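RNA-directed RNA polymerase (PDB 3ZED) probably catalyses RNA-directed synthesis of RNA from ribonucleoside triphosphates for infectious pancreatic necrosis virus, both free and covalently attached to the genomic RNA. Local coordinates at residues B[199-202]-B[203-206]; B[478-481]-B[482-485]. One frame throughout, in Å; residues are numbered along the deposited sequence.

How the interactions relate
Interaction 1 (199-202 with 203-206) closes a helix, and interaction 2 (478-481 with 482-485) spans early turns of helix 476-493; with their centres about 11 Å apart, the two touch. Two probable hydrogen bonds join them, Thr204 OG1 to Thr485 OG1 and Thr204 O to His481 NE2, each 2.8 Å. Beside these polar links, Leu205 CD1 packs on His481 CD2 at 3.6 Å and Leu205 CD2 on Leu478 CD2 at 3.7 Å. Each helix also has a potassium ion nearby: Gln203 of interaction 1 binds one directly, whereas the side chain of Met483 in interaction 2 lies about 8 Å from another, without binding it.

Interaction 1: B[199-202]-B[203-206]; sequences KLLE and QTLP. With K (potassium ion), chain L.
The C-terminal end of helix 194-204, in the palm region of the polymerase, shows how a helix can finish its backbone pairing and contribute to a metal site in the same turn. Leu200 O receives two amides, Thr204 N at 3.0 Å and Gln203 N also at 3.0 Å. The first arrives in the carbonyl plane with a fairly straight N-H (164°), and the second comes from above that plane on a more bent path. Leu205 N then bonds to Leu201 O at 2.8 Å, although Leu205 itself has already left helical geometry. Pro206 has no amide hydrogen to offer Glu202 O; instead its CB rests 3.6 Å from that oxygen.

Gln203 turns back on itself at its second torsion (chi2 -50°); the bend carries the amide to the metal, and its two ends have different tasks. OE1 binds the potassium ion at 2.8 Å, while NE2 gives a hydrogen to a water. This water donates in turn to Lys199 O and Glu202 OE1, so it ties the amide to the preceding helical turn. A second water and atoms of Thr698, Ser701, Pro702 and Lys704 complete the coordination of the metal. Lys199 NZ meets OE1 of Glu202 on its syn side in a salt bridge of 3.1 Å, and both side chains also bond to Ser701. The other oxygen, Glu202 OE2, pairs with Arg425.

Thr204 OG1 lies 3.5 Å from Leu201 CA, and its polar partner is Thr485. The side chains of Leu201 and Leu205 run alongside each other, CD2 of the former 4.2 Å from CB of the latter.

With its oxygen on the cation and its nitrogen on a water, the Gln203 amide has a defined flip, and the two positive neighbours of Glu202 would probably favour an ionised carboxylate.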
ATOM      1  N   LYS B 199       2.405  21.829  -2.517  1.00 50.98           N
ATOM      2  CA  LYS B 199       2.287  22.381  -3.871  1.00 50.54           C
ATOM      3  C   LYS B 199       2.723  21.335  -4.919  1.00 51.86           C
ATOM      4  O   LYS B 199       2.143  21.288  -6.002  1.00 50.51           O
ATOM      5  CB  LYS B 199       3.106  23.680  -4.020  1.00 53.15           C
ATOM      6  CG  LYS B 199       2.593  24.871  -3.193  1.00 58.41           C
ATOM      7  CD  LYS B 199       1.131  25.278  -3.464  1.00 57.46           C
ATOM      8  CE  LYS B 199       0.933  25.918  -4.818  1.00 62.90           C
ATOM      9  NZ  LYS B 199      -0.483  26.276  -5.056  1.00 78.94           N
ATOM     10  N   LEU B 200       3.719  20.486  -4.587  1.00 46.89           N
ATOM     11  CA  LEU B 200       4.169  19.425  -5.488  1.00 44.76           C
ATOM     12  C   LEU B 200       3.111  18.326  -5.520  1.00 48.06           C
ATOM     13  O   LEU B 200       2.720  17.885  -6.598  1.00 47.45           O
ATOM     14  CB  LEU B 200       5.530  18.846  -5.064  1.00 44.05           C
ATOM     15  CG  LEU B 200       6.760  19.754  -5.139  1.00 49.81           C
ATOM     16  CD1 LEU B 200       7.914  19.146  -4.368  1.00 49.16           C
ATOM     17  CD2 LEU B 200       7.186  20.028  -6.587  1.00 52.52           C
ATOM     18  N   LEU B 201       2.593  17.941  -4.333  1.00 43.65           N
ATOM     19  CA  LEU B 201       1.565  16.909  -4.187  1.00 41.61           C
ATOM     20  C   LEU B 201       0.261  17.328  -4.830  1.00 45.40           C
ATOM     21  O   LEU B 201      -0.490  16.465  -5.244  1.00 44.20           O
ATOM     22  CB  LEU B 201       1.346  16.526  -2.714  1.00 41.21           C
ATOM     23  CG  LEU B 201       2.498  15.780  -2.046  1.00 44.10           C
ATOM     24  CD1 LEU B 201       2.397  15.854  -0.543  1.00 43.24           C
ATOM     25  CD2 LEU B 201       2.600  14.319  -2.563  1.00 43.21           C
ATOM     26  N   GLU B 202      -0.003  18.636  -4.971  1.00 45.28           N
ATOM     27  CA  GLU B 202      -1.224  19.087  -5.661  1.00 44.77           C
ATOM     28  C   GLU B 202      -1.200  18.602  -7.117  1.00 48.01           C
ATOM     29  O   GLU B 202      -2.249  18.329  -7.698  1.00 48.27           O
ATOM     30  CB  GLU B 202      -1.343  20.605  -5.613  1.00 47.55           C
ATOM     31  CG  GLU B 202      -1.877  21.146  -4.295  1.00 52.14           C
ATOM     32  CD  GLU B 202      -1.966  22.662  -4.213  1.00 67.02           C
ATOM     33  OE1 GLU B 202      -1.517  23.346  -5.161  1.00 57.98           O
ATOM     34  OE2 GLU B 202      -2.514  23.168  -3.208  1.00 51.47           O
ATOM     35  N   GLN B 203       0.016  18.443  -7.671  1.00 43.17           N
ATOM     36  CA  GLN B 203       0.274  17.983  -9.028  1.00 42.98           C
ATOM     37  C   GLN B 203       0.465  16.452  -9.119  1.00 47.33           C
ATOM     38  O   GLN B 203      -0.140  15.832 -10.002  1.00 47.02           O
ATOM     39  CB  GLN B 203       1.513  18.690  -9.627  1.00 44.64           C
ATOM     40  CG  GLN B 203       1.471  20.229  -9.616  1.00 53.61           C
ATOM     41  CD  GLN B 203       0.183  20.793 -10.182  1.00 68.61           C
ATOM     42  OE1 GLN B 203      -0.334  20.328 -11.215  1.00 60.37           O
ATOM     43  NE2 GLN B 203      -0.369  21.801  -9.503  1.00 54.72           N
ATOM     44  N   THR B 204       1.339  15.854  -8.258  1.00 42.04           N
ATOM     45  CA  THR B 204       1.691  14.416  -8.298  1.00 39.10           C
ATOM     46  C   THR B 204       0.660  13.543  -7.587  1.00 41.75           C
ATOM     47  O   THR B 204       0.567  12.352  -7.891  1.00 39.54           O
ATOM     48  CB  THR B 204       3.076  14.193  -7.705  1.00 40.36           C
ATOM     49  OG1 THR B 204       3.002  14.447  -6.296  1.00 42.91           O
ATOM     50  CG2 THR B 204       4.138  15.093  -8.346  1.00 36.17           C
ATOM     51  N   LEU B 205      -0.088  14.108  -6.637  1.00 41.28           N
ATOM     52  CA  LEU B 205      -1.155  13.377  -5.943  1.00 41.36           C
ATOM     53  C   LEU B 205      -2.376  14.291  -5.765  1.00 46.20           C
ATOM     54  O   LEU B 205      -2.671  14.706  -4.641  1.00 46.89           O
ATOM     55  CB  LEU B 205      -0.696  12.767  -4.602  1.00 40.72           C
ATOM     56  CG  LEU B 205      -1.644  11.733  -3.978  1.00 43.71           C
ATOM     57  CD1 LEU B 205      -1.449  10.351  -4.569  1.00 42.15           C
ATOM     58  CD2 LEU B 205      -1.444  11.666  -2.512  1.00 47.10           C
ATOM     59  N   PRO B 206      -3.102  14.640  -6.862  1.00 42.04           N
ATOM     60  CA  PRO B 206      -4.290  15.503  -6.705  1.00 42.51           C
ATOM     61  C   PRO B 206      -5.366  14.812  -5.872  1.00 46.05           C
ATOM     62  O   PRO B 206      -5.629  13.609  -6.054  1.00 45.54           O
ATOM     63  CB  PRO B 206      -4.761  15.720  -8.144  1.00 44.40           C
ATOM     64  CG  PRO B 206      -4.206  14.566  -8.925  1.00 47.17           C
ATOM     65  CD  PRO B 206      -2.885  14.278  -8.279  1.00 42.07           C
TER
HETATM   66  K     K L1003      -2.290  21.468 -12.771  1.00 56.58           K
HETATM   67  O   HOH W   1       0.498  23.061  -7.174  1.00 51.93           O
HETATM   68  O   HOH W   2      -3.545  19.768 -14.533  1.00 45.56           O

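Interaction 2: B[478-481]-B[482-485]; sequences LNNH and LMST
His481 and Thr485, one turn apart on helix 476-493, cross at an angle, and what joins them is the backbone oxygen of His481 rather than its ring. The Thr485 hydroxyl stands beside its own backbone N (chi1 -70°), from where OG1 donates to His481 O at 2.9 Å; OG1 also hydrogen-bonds to Thr204 OG1. The regular helical bond from Thr485 N reaches His481 O at 3.0 Å from the opposite face of the carbonyl plane, so two donors hold one acceptor between them. His481 CD2 passes 4.0 Å from Thr485 OG1. The ring nitrogens bond outside the helix, NE2 to Thr204 O and ND1 to Ala387 N; Phe477, of the same helix, meets the ring with the planes about 25° apart.

Asn480 and Met483 form a second pair that crosses obliquely. A bend at the last torsion of Met483 (chi3 -71°) brings the methyl back over the preceding turn, where CE sits 3.2 Å from Asn480 OD1 and 3.8 Å from Asn479 O. Asn480 OD1 also has a weak hydrogen bond from Gln469, whose oxygen takes ND2 of Asn479. Ser484 directs its hydroxyl to Ala387 O, while its amide closes the regular bond to Asn480 O at 3.0 Å.

Leu482 packs against Leu197 and Leu201 of helix 194-204, adding apolar contact to the polar links that the same helix makes through Thr204.

An amide donor at ND1 and a carbonyl acceptor at NE2 would suit a neutral imidazole carrying its proton on NE2. With both nitrogens engaged, the orientation of the ring should be largely held, and His481 O, which accepts two hydrogen bonds, shares the buried hydroxyl of Thr485 with Thr204.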
ATOM      1  N   LEU B 478       0.869   6.327   0.451  1.00 33.70           N
ATOM      2  CA  LEU B 478       0.949   7.790   0.530  1.00 34.81           C
ATOM      3  C   LEU B 478       2.355   8.287   0.847  1.00 37.57           C
ATOM      4  O   LEU B 478       2.851   9.181   0.167  1.00 36.91           O
ATOM      5  CB  LEU B 478      -0.064   8.354   1.564  1.00 35.72           C
ATOM      6  CG  LEU B 478      -1.544   8.198   1.211  1.00 39.09           C
ATOM      7  CD1 LEU B 478      -2.433   8.565   2.374  1.00 38.44           C
ATOM      8  CD2 LEU B 478      -1.906   9.008  -0.014  1.00 40.93           C
ATOM      9  N   ASN B 479       3.004   7.693   1.848  1.00 35.84           N
ATOM     10  CA  ASN B 479       4.365   8.073   2.240  1.00 36.36           C
ATOM     11  C   ASN B 479       5.378   7.726   1.140  1.00 38.29           C
ATOM     12  O   ASN B 479       6.258   8.522   0.874  1.00 38.15           O
ATOM     13  CB  ASN B 479       4.756   7.413   3.564  1.00 36.51           C
ATOM     14  CG  ASN B 479       3.938   7.855   4.745  1.00 45.68           C
ATOM     15  OD1 ASN B 479       3.360   8.938   4.754  1.00 40.38           O
ATOM     16  ND2 ASN B 479       3.904   7.035   5.786  1.00 38.70           N
ATOM     17  N   ASN B 480       5.236   6.568   0.490  1.00 34.66           N
ATOM     18  CA  ASN B 480       6.119   6.180  -0.615  1.00 34.01           C
ATOM     19  C   ASN B 480       5.920   7.110  -1.814  1.00 37.96           C
ATOM     20  O   ASN B 480       6.898   7.523  -2.436  1.00 38.03           O
ATOM     21  CB  ASN B 480       5.865   4.723  -1.020  1.00 34.07           C
ATOM     22  CG  ASN B 480       6.539   3.699  -0.130  1.00 45.20           C
ATOM     23  OD1 ASN B 480       7.373   4.012   0.709  1.00 38.74           O
ATOM     24  ND2 ASN B 480       6.180   2.447  -0.287  1.00 36.00           N
ATOM     25  N   HIS B 481       4.645   7.483  -2.109  1.00 35.20           N
ATOM     26  CA  HIS B 481       4.313   8.391  -3.215  1.00 33.94           C
ATOM     27  C   HIS B 481       4.937   9.782  -2.991  1.00 41.17           C
ATOM     28  O   HIS B 481       5.411  10.399  -3.948  1.00 41.99           O
ATOM     29  CB  HIS B 481       2.786   8.481  -3.384  1.00 33.93           C
ATOM     30  CG  HIS B 481       2.344   9.020  -4.717  1.00 36.27           C
ATOM     31  ND1 HIS B 481       2.015   8.171  -5.770  1.00 36.47           N
ATOM     32  CD2 HIS B 481       2.146  10.302  -5.110  1.00 37.57           C
ATOM     33  CE1 HIS B 481       1.613   8.961  -6.755  1.00 35.71           C
ATOM     34  NE2 HIS B 481       1.702  10.253  -6.415  1.00 36.93           N
ATOM     35  N   LEU B 482       4.967  10.255  -1.729  1.00 39.64           N
ATOM     36  CA  LEU B 482       5.589  11.536  -1.386  1.00 40.25           C
ATOM     37  C   LEU B 482       7.127  11.475  -1.625  1.00 40.80           C
ATOM     38  O   LEU B 482       7.708  12.416  -2.185  1.00 38.76           O
ATOM     39  CB  LEU B 482       5.249  11.930   0.060  1.00 41.67           C
ATOM     40  CG  LEU B 482       6.028  13.098   0.725  1.00 48.67           C
ATOM     41  CD1 LEU B 482       6.077  14.333  -0.165  1.00 50.46           C
ATOM     42  CD2 LEU B 482       5.319  13.524   1.959  1.00 53.32           C
ATOM     43  N   MET B 483       7.767  10.378  -1.225  1.00 37.05           N
ATOM     44  CA  MET B 483       9.211  10.194  -1.434  1.00 37.33           C
ATOM     45  C   MET B 483       9.557  10.196  -2.925  1.00 41.07           C
ATOM     46  O   MET B 483      10.502  10.883  -3.317  1.00 41.65           O
ATOM     47  CB  MET B 483       9.723   8.944  -0.733  1.00 38.75           C
ATOM     48  CG  MET B 483       9.707   9.093   0.775  1.00 42.90           C
ATOM     49  SD  MET B 483      10.556   7.761   1.641  1.00 46.74           S
ATOM     50  CE  MET B 483       9.423   6.404   1.369  1.00 41.97           C
ATOM     51  N   SER B 484       8.739   9.524  -3.763  1.00 38.35           N
ATOM     52  CA  SER B 484       8.950   9.528  -5.219  1.00 37.58           C
ATOM     53  C   SER B 484       8.744  10.924  -5.798  1.00 41.45           C
ATOM     54  O   SER B 484       9.480  11.311  -6.701  1.00 42.89           O
ATOM     55  CB  SER B 484       8.020   8.536  -5.907  1.00 37.97           C
ATOM     56  OG  SER B 484       8.374   7.216  -5.546  1.00 39.99           O
ATOM     57  N   THR B 485       7.786  11.691  -5.240  1.00 37.57           N
ATOM     58  CA  THR B 485       7.497  13.088  -5.619  1.00 38.91           C
ATOM     59  C   THR B 485       8.753  13.969  -5.412  1.00 43.49           C
ATOM     60  O   THR B 485       9.066  14.804  -6.266  1.00 42.81           O
ATOM     61  CB  THR B 485       6.275  13.597  -4.824  1.00 43.83           C
ATOM     62  OG1 THR B 485       5.125  12.915  -5.321  1.00 47.46           O
ATOM     63  CG2 THR B 485       6.075  15.111  -4.926  1.00 40.04           C
TER